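Side-chain contacts in seryl-tRNA synthetase, cytoplasmic (Candida albicans, PDB 3QO8), which activates serine with ATP to form seryl-adenylate and transfers it to the acceptor end of tRNA(Ser), working as a homodimeric class II synthetase: residues R46-L49 and D50-K54; V117-D121 and E122-E126; C373-Y376 and Q377-L381; L425-E429 and V430-Y434. All coordinates share one frame; numbering follows the deposited sequence.

In the fold
The four contacts lie in series along the chain, and their chemistry follows their surroundings. Contact 1 is a stretch of helix on the surface of the N-terminal arm, about 71 Å centre to centre from contact 4. Contact 2, also superficial, is a loop stitched by polar side chains that leads into strand 126-131. Contacts 3 and 4 are partly buried, and each leaves a strand: 373-381 turns from strand 363-372 into a short helix, while 425-434 curls after strand 424-426. A histidine dominates contact 1, an ST turn and a short aspartate-to-backbone bond contact 2, an Asp-Arg salt bridge contact 3, and an arginine grip on a carbonyl beside bound ligand contact 4.

Contact 1. Residues R46-L49 and D50-K54; sequences RFDL and DEHNK
His52 reaches back one turn to Asp48 with two nitrogens that share one acceptor. Its backbone N makes the ordinary helical bond to Asp48 O, and its ring ND1 donates to that same oxygen at 2.9 Å; the two donors approach from opposite faces of the carbonyl plane, and the ring nitrogen stands well above it. CG of His52 lies beside its own backbone N (chi1 -85°), which folds the imidazole back along the helix far enough for this second bond. The Asp48 carboxylate meets the ring at its edge, OD1 lying 3.0 Å from CE1, with carboxylate and imidazole planes 68° apart.

One water lies between two acidic groups. Asp48 OD1 and Glu51 OE2 are like-charged and 4.5 Å apart, and the water donates to both, at 2.7 Å from Asp48 OD1 and 2.8 Å from Glu51 OE2, which would be expected to soften their repulsion. Because His52 NE2 is bonded to Glu86, both ring nitrogens appear to donate, consistent with a positively charged imidazole that would ease the crowding of carboxylates.

Leu49, whose branched end suits the meeting of two helices, supplies apolar contact, packing on Lys87 and Ile91. Asp48 and His52 touch Ile90, and Asn53 OD1 binds Lys87. Helix 30-65 is thereby fastened to helix 74-107, its partner in the long helical arm of the tRNA-binding domain.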
loop_
_atom_site.group_PDB
_atom_site.type_symbol
_atom_site.label_atom_id
_atom_site.label_comp_id
_atom_site.label_asym_id
_atom_site.label_seq_id
_atom_site.Cartn_x
_atom_site.Cartn_y
_atom_site.Cartn_z
ATOM N N ARG A 46 -41.353 20.782 8.677
ATOM C CA ARG A 46 -41.122 21.680 7.544
ATOM C C ARG A 46 -42.312 22.626 7.336
ATOM O O ARG A 46 -42.135 23.832 7.111
ATOM C CB ARG A 46 -40.835 20.878 6.268
ATOM C CG ARG A 46 -40.428 21.719 5.062
ATOM C CD ARG A 46 -40.380 20.883 3.780
ATOM N NE ARG A 46 -41.715 20.510 3.312
ATOM C CZ ARG A 46 -41.957 19.718 2.271
ATOM N NH1 ARG A 46 -40.951 19.200 1.574
ATOM N NH2 ARG A 46 -43.207 19.441 1.925
ATOM N N PHE A 47 -43.527 22.083 7.418
ATOM C CA PHE A 47 -44.723 22.914 7.317
ATOM C C PHE A 47 -44.769 23.928 8.452
ATOM O O PHE A 47 -45.059 25.103 8.229
ATOM C CB PHE A 47 -46.003 22.068 7.335
ATOM C CG PHE A 47 -46.252 21.323 6.061
ATOM C CD1 PHE A 47 -45.367 21.418 4.999
ATOM C CD2 PHE A 47 -47.383 20.533 5.918
ATOM C CE1 PHE A 47 -45.598 20.727 3.820
ATOM C CE2 PHE A 47 -47.622 19.844 4.743
ATOM C CZ PHE A 47 -46.732 19.938 3.694
ATOM N N ASP A 48 -44.489 23.467 9.668
ATOM C CA ASP A 48 -44.517 24.336 10.841
ATOM C C ASP A 48 -43.473 25.453 10.715
ATOM O O ASP A 48 -43.743 26.613 11.023
ATOM C CB ASP A 48 -44.307 23.519 12.120
ATOM C CG ASP A 48 -44.816 24.236 13.361
ATOM O OD1 ASP A 48 -45.418 25.324 13.223
ATOM O OD2 ASP A 48 -44.627 23.705 14.477
ATOM N N LEU A 49 -42.286 25.098 10.246
ATOM C CA LEU A 49 -41.246 26.082 9.975
ATOM C C LEU A 49 -41.754 27.099 8.951
ATOM O O LEU A 49 -41.617 28.308 9.140
ATOM C CB LEU A 49 -39.987 25.384 9.460
ATOM C CG LEU A 49 -38.736 26.229 9.227
ATOM C CD1 LEU A 49 -38.354 26.979 10.489
ATOM C CD2 LEU A 49 -37.585 25.348 8.749
ATOM N N ASP A 50 -42.347 26.600 7.870
ATOM C CA ASP A 50 -42.931 27.455 6.839
ATOM C C ASP A 50 -43.963 28.427 7.412
ATOM O O ASP A 50 -43.955 29.622 7.096
ATOM C CB ASP A 50 -43.575 26.600 5.745
ATOM C CG ASP A 50 -42.806 26.644 4.441
ATOM O OD1 ASP A 50 -41.776 25.943 4.330
ATOM O OD2 ASP A 50 -43.236 27.381 3.527
ATOM N N GLU A 51 -44.857 27.906 8.247
ATOM C CA GLU A 51 -45.889 28.725 8.863
ATOM C C GLU A 51 -45.295 29.792 9.773
ATOM O O GLU A 51 -45.770 30.935 9.805
ATOM C CB GLU A 51 -46.860 27.852 9.657
ATOM C CG GLU A 51 -47.517 26.769 8.831
ATOM C CD GLU A 51 -48.515 25.956 9.636
ATOM O OE1 GLU A 51 -48.813 24.807 9.234
ATOM O OE2 GLU A 51 -49.000 26.468 10.667
ATOM N N HIS A 52 -44.269 29.414 10.529
ATOM C CA HIS A 52 -43.619 30.367 11.429
ATOM C C HIS A 52 -42.964 31.486 10.628
ATOM O O HIS A 52 -43.000 32.644 11.033
ATOM C CB HIS A 52 -42.609 29.666 12.347
ATOM C CG HIS A 52 -43.223 29.084 13.587
ATOM N ND1 HIS A 52 -44.094 28.016 13.557
ATOM C CD2 HIS A 52 -43.099 29.433 14.891
ATOM C CE1 HIS A 52 -44.477 27.728 14.791
ATOM N NE2 HIS A 52 -43.884 28.571 15.618
ATOM N N ASN A 53 -42.369 31.141 9.490
ATOM C CA ASN A 53 -41.820 32.161 8.604
ATOM C C ASN A 53 -42.906 33.105 8.111
ATOM O O ASN A 53 -42.727 34.322 8.113
ATOM C CB ASN A 53 -41.079 31.536 7.423
ATOM C CG ASN A 53 -39.717 31.006 7.810
ATOM O OD1 ASN A 53 -39.174 31.363 8.855
ATOM N ND2 ASN A 53 -39.152 30.155 6.967
ATOM N N LYS A 54 -44.039 32.541 7.699
ATOM C CA LYS A 54 -45.160 33.359 7.257
ATOM C C LYS A 54 -45.646 34.293 8.376
ATOM O O LYS A 54 -45.822 35.493 8.153
ATOM C CB LYS A 54 -46.296 32.487 6.710
ATOM C CG LYS A 54 -45.934 31.735 5.429
ATOM C CD LYS A 54 -47.156 31.090 4.778
ATOM C CE LYS A 54 -47.588 29.808 5.489
ATOM N NZ LYS A 54 -46.906 28.578 4.970
HETATM O O HOH W 1 -47.428 27.162 12.893
#

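Contact 2. Residues V117-D121 and E122-E126; sequences VDSQD and EENNE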
loop_
_atom_site.group_PDB
_atom_site.type_symbol
_atom_site.label_atom_id
_atom_site.label_comp_id
_atom_site.label_asym_id
_atom_site.label_seq_id
_atom_site.Cartn_x
_atom_site.Cartn_y
_atom_site.Cartn_z
ATOM N N VAL A 117 -32.095 -15.384 -6.793
ATOM C CA VAL A 117 -32.672 -16.420 -5.936
ATOM C C VAL A 117 -32.835 -15.920 -4.505
ATOM O O VAL A 117 -31.896 -15.394 -3.918
ATOM C CB VAL A 117 -31.805 -17.699 -5.924
ATOM C CG1 VAL A 117 -32.300 -18.683 -4.852
ATOM C CG2 VAL A 117 -31.817 -18.351 -7.292
ATOM N N ASP A 118 -34.028 -16.090 -3.951
ATOM C CA ASP A 118 -34.304 -15.667 -2.588
ATOM C C ASP A 118 -33.903 -16.746 -1.579
ATOM O O ASP A 118 -34.623 -17.722 -1.391
ATOM C CB ASP A 118 -35.789 -15.325 -2.447
ATOM C CG ASP A 118 -36.189 -15.035 -1.014
ATOM O OD1 ASP A 118 -35.298 -14.966 -0.139
ATOM O OD2 ASP A 118 -37.395 -14.858 -0.762
ATOM N N SER A 119 -32.761 -16.566 -0.922
ATOM C CA SER A 119 -32.286 -17.555 0.041
ATOM C C SER A 119 -31.137 -17.019 0.871
ATOM O O SER A 119 -30.429 -16.110 0.450
ATOM C CB SER A 119 -31.812 -18.817 -0.682
ATOM O OG SER A 119 -31.325 -19.773 0.245
ATOM N N GLN A 120 -30.947 -17.598 2.051
ATOM C CA GLN A 120 -29.823 -17.238 2.900
ATOM C C GLN A 120 -28.712 -18.274 2.774
ATOM O O GLN A 120 -27.671 -18.159 3.415
ATOM C CB GLN A 120 -30.278 -17.139 4.353
ATOM C CG GLN A 120 -31.496 -16.257 4.553
ATOM C CD GLN A 120 -31.240 -14.803 4.188
ATOM O OE1 GLN A 120 -30.270 -14.191 4.643
ATOM N NE2 GLN A 120 -32.112 -14.246 3.362
ATOM N N ASP A 121 -28.936 -19.275 1.930
ATOM C CA ASP A 121 -28.041 -20.422 1.836
ATOM C C ASP A 121 -27.394 -20.506 0.457
ATOM O O ASP A 121 -28.071 -20.762 -0.541
ATOM C CB ASP A 121 -28.825 -21.704 2.134
ATOM C CG ASP A 121 -27.938 -22.935 2.226
ATOM O OD1 ASP A 121 -26.735 -22.851 1.893
ATOM O OD2 ASP A 121 -28.458 -24.001 2.627
ATOM N N GLU A 122 -26.078 -20.299 0.419
ATOM C CA GLU A 122 -25.304 -20.345 -0.822
ATOM C C GLU A 122 -25.466 -21.650 -1.580
ATOM O O GLU A 122 -25.176 -21.712 -2.777
ATOM C CB GLU A 122 -23.815 -20.127 -0.544
ATOM C CG GLU A 122 -23.444 -18.725 -0.111
ATOM C CD GLU A 122 -21.962 -18.601 0.172
ATOM O OE1 GLU A 122 -21.194 -19.486 -0.270
ATOM O OE2 GLU A 122 -21.566 -17.626 0.844
ATOM N N GLU A 123 -25.907 -22.699 -0.888
ATOM C CA GLU A 123 -26.204 -23.961 -1.551
ATOM C C GLU A 123 -27.180 -23.710 -2.690
ATOM O O GLU A 123 -27.242 -24.485 -3.644
ATOM C CB GLU A 123 -26.805 -24.968 -0.568
ATOM C CG GLU A 123 -25.806 -25.542 0.419
ATOM C CD GLU A 123 -24.799 -26.470 -0.240
ATOM O OE1 GLU A 123 -23.587 -26.317 0.024
ATOM O OE2 GLU A 123 -25.222 -27.356 -1.017
ATOM N N ASN A 124 -27.925 -22.610 -2.585
ATOM C CA ASN A 124 -28.959 -22.275 -3.561
ATOM C C ASN A 124 -28.525 -21.262 -4.609
ATOM O O ASN A 124 -29.359 -20.787 -5.387
ATOM C CB ASN A 124 -30.228 -21.794 -2.851
ATOM C CG ASN A 124 -30.881 -22.899 -2.030
ATOM O OD1 ASN A 124 -31.062 -22.775 -0.818
ATOM N ND2 ASN A 124 -31.236 -23.986 -2.695
ATOM N N ASN A 125 -27.234 -20.912 -4.611
ATOM C CA ASN A 125 -26.670 -20.102 -5.684
ATOM C C ASN A 125 -27.082 -20.691 -7.017
ATOM O O ASN A 125 -27.078 -21.905 -7.185
ATOM C CB ASN A 125 -25.140 -20.088 -5.626
ATOM C CG ASN A 125 -24.596 -19.218 -4.507
ATOM O OD1 ASN A 125 -25.332 -18.460 -3.875
ATOM N ND2 ASN A 125 -23.289 -19.319 -4.268
ATOM N N GLU A 126 -27.442 -19.829 -7.957
ATOM C CA GLU A 126 -27.806 -20.265 -9.295
ATOM C C GLU A 126 -26.556 -20.695 -10.052
ATOM O O GLU A 126 -25.545 -19.993 -10.047
ATOM C CB GLU A 126 -28.508 -19.125 -10.035
ATOM C CG GLU A 126 -28.720 -19.379 -11.513
ATOM C CD GLU A 126 -29.305 -18.177 -12.225
ATOM O OE1 GLU A 126 -29.531 -17.145 -11.550
ATOM O OE2 GLU A 126 -29.532 -18.264 -13.456
#
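Asp121 folds its carboxylate over the start of the next turn, where OD1 accepts from Glu123 N at 2.9 Å. With CG opposite its own backbone N (chi1 -173°), the side chain runs forward along the chain, and the amide meets OD1 from above the carboxylate plane, 55° out of it. A short aspartate suits this place because its oxygen can span just two residues. The close-knit part continues at Ser119, whose OG accepts from Asp121 N at 3.0 Å and also lies 3.2 Å from Asn124 OD1, a bond not settled. At the other end of the loop, Val117 CG1, from a branched apolar side chain, lies 3.7 Å from Asn124 O.

The Ser119 bond is an ST turn, and the Asp121 bond has the span of an Asx turn. Together they steer the chain into the 3-10 segment 122-124, followed by the bond from Asn125 N to Glu122 O at 2.9 Å, before strand 126-131 joins the mixed sheet of the catalytic core. Ser119 N is held by Ser341 OG, and Asn125 OD1 takes the amide of Val340.

On the loose side, Glu122 and Glu123 are exposed, a solvent-facing place that suits charged carboxylates, although Glu122 OE2 lies close to the like-charged Glu343. Asp121 and Glu123 run side by side, with Asp121 OD1 and Glu123 OE1 5.0 Å apart, while the bent Glu123 chain carries its end away from 117-121.

Contact 3. Residues C373-Y376 and Q377-L381; sequences CTDY and QSRNL
Asp375 and Arg379, four residues apart, form a salt bridge with two oxygens facing two nitrogens. NH1 of Arg379 lies 3.1 Å from Asp375 OD1, and NH2 of Arg379 3.2 Å from Asp375 OD2. Both bonds are weak, and the carboxylate and guanidinium planes stand 85° apart, which probably keeps the N-H groups from pointing straight at the oxygens; the bridge is two-pronged but twisted. Arginine suits the place because its chain is long enough to bend at chi3 (-68°) and return to the aspartate; Asp375 meets it with CG lodged between its backbone N and carbonyl carbon (chi1 56°).

Beside the bridge, Ser378 presses OG to 3.1 Å from Asp375 CA, small enough to sit close against the backbone. Across the turn, Gln377 brings OE1 to 3.3 Å from Cys373 CB, near the sulfur too.

What positions these groups is the chain itself. A type II' turn from Cys373 to Tyr376, with Thr374 at positive phi, closes through Tyr376 N to Cys373 O at 3.0 Å, and Arg379 N bonds Asp375 O. A water accepts from Gln377 N at 2.7 Å and has Thr374 O among its possible acceptors. Further out, Met1 O takes Arg379 NH1, Val398 O takes Ser378 OG, and Val108 O binds the Tyr376 hydroxyl.

Gln377 NE2 donates to Glu248, a serine-binding residue by similarity. The turn that follows strand 363-372 in the class II catalytic core, with the short helix after it, thus probably supplies a second-shell residue to the serine pocket.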
loop_
_atom_site.group_PDB
_atom_site.type_symbol
_atom_site.label_atom_id
_atom_site.label_comp_id
_atom_site.label_asym_id
_atom_site.label_seq_id
_atom_site.Cartn_x
_atom_site.Cartn_y
_atom_site.Cartn_z
ATOM N N CYS A 373 -24.665 -2.334 -9.083
ATOM C CA CYS A 373 -25.053 -1.583 -7.893
ATOM C C CYS A 373 -26.052 -0.483 -8.260
ATOM O O CYS A 373 -26.344 0.404 -7.452
ATOM C CB CYS A 373 -23.801 -0.987 -7.208
ATOM S SG CYS A 373 -22.641 -2.288 -6.603
ATOM N N THR A 374 -26.581 -0.559 -9.479
ATOM C CA THR A 374 -27.479 0.467 -10.014
ATOM C C THR A 374 -27.055 1.871 -9.552
ATOM O O THR A 374 -25.891 2.245 -9.739
ATOM C CB THR A 374 -28.992 0.151 -9.755
ATOM O OG1 THR A 374 -29.271 0.119 -8.349
ATOM C CG2 THR A 374 -29.367 -1.194 -10.371
ATOM N N ASP A 375 -27.960 2.647 -8.957
ATOM C CA ASP A 375 -27.595 4.010 -8.542
ATOM C C ASP A 375 -27.465 4.188 -7.035
ATOM O O ASP A 375 -27.607 5.295 -6.529
ATOM C CB ASP A 375 -28.598 5.034 -9.081
ATOM C CG ASP A 375 -30.034 4.724 -8.663
ATOM O OD1 ASP A 375 -30.228 3.980 -7.679
ATOM O OD2 ASP A 375 -30.967 5.235 -9.317
ATOM N N TYR A 376 -27.201 3.101 -6.319
ATOM C CA TYR A 376 -27.107 3.135 -4.861
ATOM C C TYR A 376 -25.914 3.990 -4.425
ATOM O O TYR A 376 -26.022 4.809 -3.514
ATOM C CB TYR A 376 -26.942 1.706 -4.342
ATOM C CG TYR A 376 -27.129 1.495 -2.851
ATOM C CD1 TYR A 376 -28.399 1.324 -2.311
ATOM C CD2 TYR A 376 -26.035 1.432 -1.993
ATOM C CE1 TYR A 376 -28.577 1.107 -0.957
ATOM C CE2 TYR A 376 -26.200 1.216 -0.636
ATOM C CZ TYR A 376 -27.476 1.053 -0.126
ATOM O OH TYR A 376 -27.661 0.819 1.216
ATOM N N GLN A 377 -24.773 3.798 -5.081
ATOM C CA GLN A 377 -23.568 4.545 -4.727
ATOM C C GLN A 377 -23.560 5.926 -5.376
ATOM O O GLN A 377 -23.183 6.917 -4.749
ATOM C CB GLN A 377 -22.315 3.764 -5.120
ATOM C CG GLN A 377 -22.194 2.422 -4.406
ATOM C CD GLN A 377 -21.368 1.429 -5.199
ATOM O OE1 GLN A 377 -21.568 1.262 -6.406
ATOM N NE2 GLN A 377 -20.418 0.785 -4.534
ATOM N N SER A 378 -23.990 5.987 -6.629
ATOM C CA SER A 378 -23.975 7.238 -7.364
ATOM C C SER A 378 -24.921 8.277 -6.765
ATOM O O SER A 378 -24.646 9.465 -6.839
ATOM C CB SER A 378 -24.296 6.993 -8.833
ATOM O OG SER A 378 -25.496 6.272 -8.958
ATOM N N ARG A 379 -26.035 7.838 -6.173
ATOM C CA ARG A 379 -26.901 8.769 -5.450
ATOM C C ARG A 379 -26.117 9.383 -4.295
ATOM O O ARG A 379 -26.156 10.586 -4.071
ATOM C CB ARG A 379 -28.178 8.072 -4.933
ATOM C CG ARG A 379 -29.107 8.994 -4.132
ATOM C CD ARG A 379 -30.481 8.331 -3.833
ATOM N NE ARG A 379 -31.264 8.144 -5.052
ATOM C CZ ARG A 379 -31.321 7.009 -5.740
ATOM N NH1 ARG A 379 -30.663 5.930 -5.321
ATOM N NH2 ARG A 379 -32.045 6.946 -6.845
ATOM N N ASN A 380 -25.382 8.553 -3.568
ATOM C CA ASN A 380 -24.624 9.048 -2.423
ATOM C C ASN A 380 -23.474 9.968 -2.849
ATOM O O ASN A 380 -23.187 10.968 -2.192
ATOM C CB ASN A 380 -24.109 7.881 -1.579
ATOM C CG ASN A 380 -23.865 8.270 -0.138
ATOM O OD1 ASN A 380 -24.359 9.293 0.332
ATOM N ND2 ASN A 380 -23.103 7.452 0.575
ATOM N N LEU A 381 -22.849 9.637 -3.972
ATOM C CA LEU A 381 -21.700 10.389 -4.483
ATOM C C LEU A 381 -22.119 11.519 -5.429
ATOM O O LEU A 381 -21.274 12.271 -5.925
ATOM C CB LEU A 381 -20.752 9.421 -5.187
ATOM C CG LEU A 381 -20.069 8.436 -4.233
ATOM C CD1 LEU A 381 -19.586 7.180 -4.974
ATOM C CD2 LEU A 381 -18.913 9.125 -3.500
HETATM O O HOH W 2 -24.267 2.797 -7.531
#

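Contact 4. Residues L425-E429 and V430-Y434; sequences LVIPE and VLRKY. With SSA (5'-O-(N-(L-seryl)-sulfamoyl)adenosine), chain D.
Arg432 grips the backbone of Ile427 side-on: NE and NH2 of Arg432 each lie 2.8 Å from Ile427 O. The oxygen lies in the guanidinium plane; NH2 comes nearly along the C=O axis, whereas NE sits above the carbonyl plane. An arginine fits because its chain, extended from CG to NE, can offer two adjacent N-H groups to one oxygen, and the flat group then lies over the backbone, with Glu429 CA against one face.

Backbone bonds curl 428-432 into an irregular turn: Leu431 N reaches Pro428 O at 3.0 Å, and Arg432 N reaches Glu429 O at 3.2 Å. A water donates to Glu429 O and accepts from Lys433 N.

Apolar contacts add to this. Ile427 CG2 rests 3.6 Å from Arg432 CG, and Pro428 CG meets Leu431 CD1 at 4.1 Å; Ile427, Pro428 and Leu431 are buried, as suits rigid or branched groups.

Glu429 N donates to N3 of the ligand's adenine at 3.2 Å, Val426 CG1 lies beside its N1, and Arg432 NH2 closely approaches its C2 (2.9 Å). This site for the seryl-adenylate analogue is separate from the pocket around residues 246-410, which holds residues assigned by similarity to serine and ATP.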
loop_
_atom_site.group_PDB
_atom_site.type_symbol
_atom_site.label_atom_id
_atom_site.label_comp_id
_atom_site.label_asym_id
_atom_site.label_seq_id
_atom_site.Cartn_x
_atom_site.Cartn_y
_atom_site.Cartn_z
ATOM N N LEU A 425 6.512 -26.025 -13.194
ATOM C CA LEU A 425 5.316 -25.268 -13.575
ATOM C C LEU A 425 5.371 -24.826 -15.033
ATOM O O LEU A 425 6.310 -24.150 -15.450
ATOM C CB LEU A 425 5.196 -24.003 -12.712
ATOM C CG LEU A 425 3.928 -23.193 -13.006
ATOM C CD1 LEU A 425 2.745 -23.887 -12.341
ATOM C CD2 LEU A 425 4.053 -21.737 -12.536
ATOM N N VAL A 426 4.358 -25.194 -15.805
ATOM C CA VAL A 426 4.213 -24.653 -17.153
ATOM C C VAL A 426 3.701 -23.196 -17.050
ATOM O O VAL A 426 2.803 -22.905 -16.276
ATOM C CB VAL A 426 3.239 -25.523 -17.990
ATOM C CG1 VAL A 426 2.850 -24.816 -19.288
ATOM C CG2 VAL A 426 3.855 -26.890 -18.280
ATOM N N ILE A 427 4.289 -22.278 -17.807
ATOM C CA ILE A 427 3.832 -20.888 -17.787
ATOM C C ILE A 427 2.677 -20.717 -18.778
ATOM O O ILE A 427 2.814 -21.055 -19.956
ATOM C CB ILE A 427 4.981 -19.913 -18.161
ATOM C CG1 ILE A 427 6.166 -20.056 -17.189
ATOM C CG2 ILE A 427 4.478 -18.472 -18.226
ATOM C CD1 ILE A 427 5.879 -19.692 -15.748
ATOM N N PRO A 428 1.529 -20.200 -18.313
ATOM C CA PRO A 428 0.416 -20.011 -19.253
ATOM C C PRO A 428 0.868 -19.216 -20.488
ATOM O O PRO A 428 1.535 -18.197 -20.354
ATOM C CB PRO A 428 -0.599 -19.214 -18.433
ATOM C CG PRO A 428 -0.349 -19.686 -16.999
ATOM C CD PRO A 428 1.146 -19.908 -16.915
ATOM N N GLU A 429 0.507 -19.675 -21.678
ATOM C CA GLU A 429 1.012 -19.048 -22.900
ATOM C C GLU A 429 0.826 -17.527 -22.962
ATOM O O GLU A 429 1.763 -16.822 -23.302
ATOM C CB GLU A 429 0.444 -19.720 -24.153
ATOM C CG GLU A 429 1.281 -19.498 -25.408
ATOM C CD GLU A 429 1.096 -18.116 -26.012
ATOM O OE1 GLU A 429 0.036 -17.492 -25.775
ATOM O OE2 GLU A 429 2.014 -17.652 -26.728
ATOM N N VAL A 430 -0.361 -17.021 -22.632
ATOM C CA VAL A 430 -0.618 -15.581 -22.725
ATOM C C VAL A 430 0.238 -14.734 -21.789
ATOM O O VAL A 430 0.368 -13.541 -22.014
ATOM C CB VAL A 430 -2.099 -15.213 -22.460
ATOM C CG1 VAL A 430 -3.014 -15.953 -23.419
ATOM C CG2 VAL A 430 -2.475 -15.502 -21.010
ATOM N N LEU A 431 0.815 -15.334 -20.745
ATOM C CA LEU A 431 1.609 -14.558 -19.786
ATOM C C LEU A 431 3.084 -14.499 -20.172
ATOM O O LEU A 431 3.825 -13.653 -19.681
ATOM C CB LEU A 431 1.482 -15.139 -18.365
ATOM C CG LEU A 431 0.095 -15.085 -17.723
ATOM C CD1 LEU A 431 0.122 -15.684 -16.325
ATOM C CD2 LEU A 431 -0.428 -13.638 -17.681
ATOM N N ARG A 432 3.506 -15.412 -21.045
ATOM C CA ARG A 432 4.928 -15.565 -21.360
ATOM C C ARG A 432 5.616 -14.285 -21.808
ATOM O O ARG A 432 6.751 -14.016 -21.417
ATOM C CB ARG A 432 5.131 -16.677 -22.400
ATOM C CG ARG A 432 4.899 -18.058 -21.802
ATOM C CD ARG A 432 4.812 -19.173 -22.855
ATOM N NE ARG A 432 4.261 -20.381 -22.245
ATOM C CZ ARG A 432 4.092 -21.536 -22.880
ATOM N NH1 ARG A 432 4.429 -21.641 -24.160
ATOM N NH2 ARG A 432 3.580 -22.583 -22.232
ATOM N N LYS A 433 4.921 -13.487 -22.610
ATOM C CA LYS A 433 5.535 -12.293 -23.170
ATOM C C LYS A 433 5.762 -11.237 -22.092
ATOM O O LYS A 433 6.510 -10.290 -22.313
ATOM C CB LYS A 433 4.697 -11.722 -24.320
ATOM C CG LYS A 433 3.413 -11.032 -23.875
ATOM C CD LYS A 433 2.634 -10.469 -25.053
ATOM C CE LYS A 433 2.478 -8.956 -24.949
ATOM N NZ LYS A 433 3.778 -8.217 -25.039
ATOM N N TYR A 434 5.129 -11.408 -20.930
ATOM C CA TYR A 434 5.239 -10.423 -19.847
ATOM C C TYR A 434 6.348 -10.770 -18.856
ATOM O O TYR A 434 6.578 -10.048 -17.892
ATOM C CB TYR A 434 3.899 -10.259 -19.105
ATOM C CG TYR A 434 2.790 -9.724 -19.978
ATOM C CD1 TYR A 434 2.637 -8.352 -20.171
ATOM C CD2 TYR A 434 1.916 -10.578 -20.627
ATOM C CE1 TYR A 434 1.630 -7.847 -20.982
ATOM C CE2 TYR A 434 0.900 -10.084 -21.445
ATOM C CZ TYR A 434 0.767 -8.718 -21.611
ATOM O OH TYR A 434 -0.231 -8.219 -22.405
HETATM N N10 SSA D . -8.111 -23.146 -28.139
HETATM C CA SSA D . -6.679 -23.231 -27.920
HETATM C CB SSA D . -6.065 -21.851 -28.138
HETATM O OG SSA D . -4.662 -21.883 -27.853
HETATM C C9 SSA D . -6.410 -23.703 -26.517
HETATM O O9 SSA D . -5.267 -23.893 -26.134
HETATM N N8 SSA D . -7.474 -23.889 -25.736
HETATM S S1 SSA D . -7.312 -24.220 -24.173
HETATM O O1S SSA D . -8.587 -24.059 -23.530
HETATM O O2S SSA D . -6.836 -25.569 -24.008
HETATM O "O5'" SSA D . -6.282 -23.253 -23.562
HETATM C "C5'" SSA D . -6.639 -21.931 -23.165
HETATM C "C4'" SSA D . -5.356 -21.122 -23.010
HETATM O "O4'" SSA D . -4.644 -21.506 -21.831
HETATM C "C3'" SSA D . -4.403 -21.359 -24.170
HETATM O "O3'" SSA D . -4.523 -20.325 -25.152
HETATM C "C2'" SSA D . -3.024 -21.336 -23.550
HETATM O "O2'" SSA D . -2.467 -20.028 -23.648
HETATM C "C1'" SSA D . -3.245 -21.662 -22.086
HETATM N N9 SSA D . -2.816 -23.066 -21.885
HETATM C C8 SSA D . -3.606 -24.146 -21.743
HETATM N N7 SSA D . -2.817 -25.238 -21.597
HETATM C C5 SSA D . -1.529 -24.830 -21.655
HETATM C C6 SSA D . -0.306 -25.483 -21.565
HETATM N N6 SSA D . -0.238 -26.827 -21.381
HETATM N N1 SSA D . 0.829 -24.754 -21.670
HETATM C C2 SSA D . 0.788 -23.426 -21.847
HETATM N N3 SSA D . -0.377 -22.773 -21.934
HETATM C C4 SSA D . -1.542 -23.458 -21.843
HETATM O O HOH W 3 2.878 -14.589 -24.358
#